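PDB 4LXR: protein toll from Drosophila melanogaster, which binds the cleaved, active form of the cytokine Spätzle through its leucine-rich-repeat ectodomain, triggering signalling in antifungal defence and in dorsal-ventral patterning of the embryo. Local coordinates for residues W726-T731 / T761-L766; L736-T739 / R745-D748. All coordinates share one frame; numbering follows the deposited sequence.

Contact 1 of 2, residues W726-T731 / T761-L766; sequences WMCDCT and TRMVEL
Met763 runs out toward Cys728 and Trp726 with CG swung away from its own backbone N (chi1 -176°) and the next bond extended as well, then bends at chi3 (-65°), which carries the terminal methyl CE into the angle between the two other side chains. Both of those take a different first torsion: SG of Cys728 and CG of Trp726 each lie anti to their own carbonyl carbon, beside the backbone N. On the Met763 side one methyl makes the close contacts. Its closest partner is sulfur, with CE of Met763 3.6 Å from SG of Cys728. The same CE lies 3.9 Å from CB of Trp726 and 4.1 Å from CD1 on the five-membered ring, reaching the indole obliquely at its root. No hydrogen bond crosses between 726-731 and 761-766, and the backbones stay well apart, the CA atoms of Cys728 and Met763 being 8.1 Å from each other; the join is purely apolar.

Other bonds fix the parts that meet. SG of Cys728 is tied by a disulfide to Cys754, and NE1 of Trp726 donates to the carbonyl of Leu721, so the methyl packs against groups that have little freedom to turn. A second disulfide, Cys730 to Cys772, ties the 726-731 loop to the end of the ectodomain, just after helix 768-771. These two disulfides belong to the second C-terminal capping module of the leucine-rich repeats. Around them, Trp726 and Met763 both rest on helix 733-740, through Leu735 and Leu736 respectively, while strand 761-762 pairs antiparallel with strand 753-754, whose Cys754 also touches Met763.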
loop_
_atom_site.group_PDB
_atom_site.type_symbol
_atom_site.label_atom_id
_atom_site.label_comp_id
_atom_site.label_asym_id
_atom_site.label_seq_id
_atom_site.Cartn_x
_atom_site.Cartn_y
_atom_site.Cartn_z
ATOM N N TRP A 726 -25.982 -36.492 -60.476
ATOM C CA TRP A 726 -26.463 -35.690 -61.595
ATOM C C TRP A 726 -26.669 -36.520 -62.875
ATOM O O TRP A 726 -25.819 -37.329 -63.249
ATOM C CB TRP A 726 -25.529 -34.501 -61.851
ATOM C CG TRP A 726 -25.408 -33.596 -60.657
ATOM C CD1 TRP A 726 -24.305 -33.406 -59.882
ATOM C CD2 TRP A 726 -26.442 -32.776 -60.095
ATOM N NE1 TRP A 726 -24.582 -32.508 -58.877
ATOM C CE2 TRP A 726 -25.887 -32.108 -58.985
ATOM C CE3 TRP A 726 -27.782 -32.538 -60.427
ATOM C CZ2 TRP A 726 -26.624 -31.215 -58.202
ATOM C CZ3 TRP A 726 -28.515 -31.659 -59.645
ATOM C CH2 TRP A 726 -27.929 -31.005 -58.543
ATOM N N MET A 727 -27.818 -36.315 -63.512
ATOM C CA MET A 727 -28.149 -36.966 -64.779
ATOM C C MET A 727 -27.730 -36.049 -65.916
ATOM O O MET A 727 -28.415 -35.080 -66.233
ATOM C CB MET A 727 -29.654 -37.267 -64.849
ATOM C CG MET A 727 -30.145 -37.814 -66.183
ATOM S SD MET A 727 -29.506 -39.461 -66.554
ATOM C CE MET A 727 -29.713 -40.286 -64.972
ATOM N N CYS A 728 -26.581 -36.351 -66.507
ATOM C CA CYS A 728 -26.004 -35.502 -67.551
ATOM C C CYS A 728 -26.372 -35.971 -68.959
ATOM O O CYS A 728 -25.571 -36.572 -69.664
ATOM C CB CYS A 728 -24.484 -35.364 -67.362
ATOM S SG CYS A 728 -24.053 -34.597 -65.731
ATOM N N ASP A 729 -27.612 -35.699 -69.342
ATOM C CA ASP A 729 -28.047 -35.850 -70.716
ATOM C C ASP A 729 -28.604 -34.514 -71.182
ATOM O O ASP A 729 -28.280 -33.473 -70.627
ATOM C CB ASP A 729 -29.103 -36.946 -70.848
ATOM C CG ASP A 729 -30.239 -36.785 -69.852
ATOM O OD1 ASP A 729 -30.248 -35.786 -69.103
ATOM O OD2 ASP A 729 -31.123 -37.659 -69.826
ATOM N N CYS A 730 -29.471 -34.547 -72.181
ATOM C CA CYS A 730 -29.859 -33.322 -72.861
ATOM C C CYS A 730 -30.644 -32.357 -71.985
ATOM O O CYS A 730 -30.651 -31.147 -72.234
ATOM C CB CYS A 730 -30.629 -33.637 -74.143
ATOM S SG CYS A 730 -30.202 -32.491 -75.444
ATOM N N THR A 731 -31.289 -32.885 -70.948
ATOM C CA THR A 731 -32.076 -32.048 -70.055
ATOM C C THR A 731 -31.178 -31.337 -69.045
ATOM O O THR A 731 -31.619 -30.426 -68.343
ATOM C CB THR A 731 -33.168 -32.857 -69.316
ATOM O OG1 THR A 731 -34.026 -31.961 -68.601
ATOM C CG2 THR A 731 -32.546 -33.842 -68.339
ATOM N N THR A 761 -18.111 -39.285 -64.280
ATOM C CA THR A 761 -17.180 -38.352 -64.900
ATOM C C THR A 761 -17.375 -36.954 -64.323
ATOM O O THR A 761 -18.512 -36.543 -64.118
ATOM C CB THR A 761 -17.459 -38.270 -66.403
ATOM O OG1 THR A 761 -17.448 -39.590 -66.961
ATOM C CG2 THR A 761 -16.416 -37.406 -67.105
ATOM N N ARG A 762 -16.289 -36.222 -64.069
ATOM C CA ARG A 762 -16.419 -34.844 -63.580
ATOM C C ARG A 762 -17.247 -33.998 -64.547
ATOM O O ARG A 762 -17.032 -34.027 -65.765
ATOM C CB ARG A 762 -15.065 -34.172 -63.392
ATOM C CG ARG A 762 -14.251 -34.612 -62.203
ATOM C CD ARG A 762 -13.075 -33.655 -62.026
ATOM N NE ARG A 762 -11.953 -34.286 -61.339
ATOM C CZ ARG A 762 -11.859 -34.418 -60.019
ATOM N NH1 ARG A 762 -12.825 -33.965 -59.233
ATOM N NH2 ARG A 762 -10.794 -35.008 -59.484
ATOM N N MET A 763 -18.191 -33.247 -64.003
ATOM C CA MET A 763 -19.032 -32.401 -64.828
ATOM C C MET A 763 -18.222 -31.346 -65.586
ATOM O O MET A 763 -18.543 -31.032 -66.748
ATOM C CB MET A 763 -20.142 -31.747 -63.996
ATOM C CG MET A 763 -21.090 -30.939 -64.861
ATOM S SD MET A 763 -22.519 -30.277 -64.016
ATOM C CE MET A 763 -23.391 -31.777 -63.563
ATOM N N VAL A 764 -17.162 -30.830 -64.960
ATOM C CA VAL A 764 -16.272 -29.871 -65.634
ATOM C C VAL A 764 -15.573 -30.444 -66.861
ATOM O O VAL A 764 -15.019 -29.691 -67.650
ATOM C CB VAL A 764 -15.163 -29.266 -64.714
ATOM C CG1 VAL A 764 -15.769 -28.383 -63.631
ATOM C CG2 VAL A 764 -14.300 -30.365 -64.111
ATOM N N GLU A 765 -15.578 -31.765 -67.011
ATOM C CA GLU A 765 -15.014 -32.377 -68.208
ATOM C C GLU A 765 -16.035 -32.540 -69.345
ATOM O O GLU A 765 -15.671 -32.942 -70.452
ATOM C CB GLU A 765 -14.334 -33.707 -67.876
ATOM C CG GLU A 765 -13.026 -33.506 -67.121
ATOM C CD GLU A 765 -12.317 -34.805 -66.838
ATOM O OE1 GLU A 765 -12.432 -35.740 -67.658
ATOM O OE2 GLU A 765 -11.660 -34.895 -65.782
ATOM N N LEU A 766 -17.300 -32.212 -69.081
ATOM C CA LEU A 766 -18.344 -32.328 -70.107
ATOM C C LEU A 766 -18.602 -31.017 -70.832
ATOM O O LEU A 766 -18.713 -29.948 -70.206
ATOM C CB LEU A 766 -19.676 -32.834 -69.522
ATOM C CG LEU A 766 -19.848 -34.334 -69.276
ATOM C CD1 LEU A 766 -19.455 -35.117 -70.506
ATOM C CD2 LEU A 766 -19.040 -34.802 -68.071
#

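Contact 2 of 2, residues L736-T739 / R745-D748; sequences LLFT and RIGD
Phe738 and Thr739, in the last turn of helix 733-740, both meet the end of Ile746. Leu736, a turn earlier, touches Ile746 nowhere but lends its carbonyl to Thr739: O of Leu736 accepts a bond from OG1 of Thr739 at 2.8 Å, the donor standing 24° out of the carbonyl plane at a C=O···O angle of 128°; this is the familiar way a helical threonine turns its hydroxyl back on the preceding turn. Next comes Phe738, whose ring swings out with CG anti to the backbone N (chi1 174°) and meets Ile746 obliquely through two ring atoms: CE2 of Phe738 is 3.6 Å from CD1 of Ile746, and CD2 is 3.9 Å from that methyl. Thr739 meets the same methyl. Its CA lies 3.7 Å from CD1 of Ile746 and its CG2 4.0 Å from it, so backbone and side chain share the work. Swapping this threonine for an alanine takes away both OG1 and CG2, which is likely to leave the carbonyl of Leu736 without its hydroxyl partner and a gap beside the isoleucine methyl. All three touching residues are buried, and no hydrogen bond links the two segments.

Beyond the pair, Phe738 also leans on Leu707 and Leu710 of helix 704-710, while Asp748 and Arg745 bond to the chain around strand 718-720, through Leu721, Ser722 and Arg717. A short helix after the last repeat strand, its apolar residues buried, fits the C-terminal cap of a leucine-rich-repeat solenoid, the LRRCT module.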
loop_
_atom_site.group_PDB
_atom_site.type_symbol
_atom_site.label_atom_id
_atom_site.label_comp_id
_atom_site.label_asym_id
_atom_site.label_seq_id
_atom_site.Cartn_x
_atom_site.Cartn_y
_atom_site.Cartn_z
ATOM N N LEU A 736 -25.615 -27.467 -66.909
ATOM C CA LEU A 736 -24.222 -27.434 -67.348
ATOM C C LEU A 736 -23.797 -25.999 -67.635
ATOM O O LEU A 736 -22.758 -25.556 -67.150
ATOM C CB LEU A 736 -23.972 -28.352 -68.561
ATOM C CG LEU A 736 -22.494 -28.538 -68.937
ATOM C CD1 LEU A 736 -21.739 -29.200 -67.794
ATOM C CD2 LEU A 736 -22.266 -29.326 -70.269
ATOM N N LEU A 737 -24.611 -25.263 -68.395
ATOM C CA LEU A 737 -24.300 -23.857 -68.701
ATOM C C LEU A 737 -24.253 -22.955 -67.444
ATOM O O LEU A 737 -23.397 -22.080 -67.345
ATOM C CB LEU A 737 -25.265 -23.282 -69.749
ATOM C CG LEU A 737 -25.153 -23.795 -71.194
ATOM C CD1 LEU A 737 -26.302 -23.234 -72.047
ATOM C CD2 LEU A 737 -23.789 -23.480 -71.822
ATOM N N PHE A 738 -25.173 -23.181 -66.507
ATOM C CA PHE A 738 -25.167 -22.479 -65.228
ATOM C C PHE A 738 -23.822 -22.635 -64.520
ATOM O O PHE A 738 -23.200 -21.638 -64.155
ATOM C CB PHE A 738 -26.317 -22.968 -64.325
ATOM C CG PHE A 738 -26.291 -22.398 -62.923
ATOM C CD1 PHE A 738 -26.743 -21.107 -62.667
ATOM C CD2 PHE A 738 -25.835 -23.163 -61.853
ATOM C CE1 PHE A 738 -26.725 -20.581 -61.366
ATOM C CE2 PHE A 738 -25.815 -22.644 -60.548
ATOM C CZ PHE A 738 -26.261 -21.351 -60.307
ATOM N N THR A 739 -23.366 -23.875 -64.355
ATOM C CA THR A 739 -22.121 -24.132 -63.639
ATOM C C THR A 739 -20.922 -23.469 -64.316
ATOM O O THR A 739 -20.041 -22.934 -63.639
ATOM C CB THR A 739 -21.831 -25.637 -63.462
ATOM O OG1 THR A 739 -21.568 -26.226 -64.748
ATOM C CG2 THR A 739 -23.006 -26.342 -62.771
ATOM N N ARG A 745 -20.394 -18.518 -57.464
ATOM C CA ARG A 745 -21.451 -19.011 -56.590
ATOM C C ARG A 745 -21.354 -20.494 -56.225
ATOM O O ARG A 745 -22.101 -20.960 -55.366
ATOM C CB ARG A 745 -22.825 -18.797 -57.229
ATOM C CG ARG A 745 -23.105 -17.404 -57.698
ATOM C CD ARG A 745 -24.401 -17.386 -58.480
ATOM N NE ARG A 745 -24.626 -16.095 -59.113
ATOM C CZ ARG A 745 -24.995 -15.004 -58.455
ATOM N NH1 ARG A 745 -25.175 -15.056 -57.148
ATOM N NH2 ARG A 745 -25.178 -13.862 -59.102
ATOM N N ILE A 746 -20.498 -21.253 -56.903
ATOM C CA ILE A 746 -20.485 -22.701 -56.692
ATOM C C ILE A 746 -19.108 -23.165 -56.252
ATOM O O ILE A 746 -18.256 -23.502 -57.086
ATOM C CB ILE A 746 -20.885 -23.493 -57.968
ATOM C CG1 ILE A 746 -22.132 -22.917 -58.627
ATOM C CG2 ILE A 746 -21.146 -24.960 -57.636
ATOM C CD1 ILE A 746 -22.394 -23.535 -59.997
ATOM N N GLY A 747 -18.896 -23.184 -54.945
ATOM C CA GLY A 747 -17.593 -23.474 -54.373
ATOM C C GLY A 747 -17.079 -24.847 -54.742
ATOM O O GLY A 747 -15.882 -25.016 -54.967
ATOM N N ASP A 748 -17.982 -25.821 -54.831
ATOM C CA ASP A 748 -17.593 -27.203 -55.126
ATOM C C ASP A 748 -17.896 -27.599 -56.572
ATOM O O ASP A 748 -18.227 -28.745 -56.861
ATOM C CB ASP A 748 -18.257 -28.182 -54.142
ATOM C CG ASP A 748 -19.783 -28.133 -54.198
ATOM O OD1 ASP A 748 -20.335 -27.306 -54.959
ATOM O OD2 ASP A 748 -20.430 -28.917 -53.467
#

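Coming from the N terminus, the chain leaves strand 718-720, the outermost strand of the C-terminal seven-stranded sheet, and enters 726-731. Helix 733-740 follows, and contact 2 closes a short loop when 745-748 returns to it after five residues. The chain then passes through strand 753-754 and turns into 761-766, where contact 1 closes the wider loop of 29 intervening residues; the small loop thus lies wholly within the larger. Their centres are 12 Å apart, and they meet directly: CG of Met763 is 3.5 Å from CD1 of Leu736. Helix 733-740 is the shared element, joining the disulfide-bonded 726-731 loop and 761-766 to the 745-748 loop.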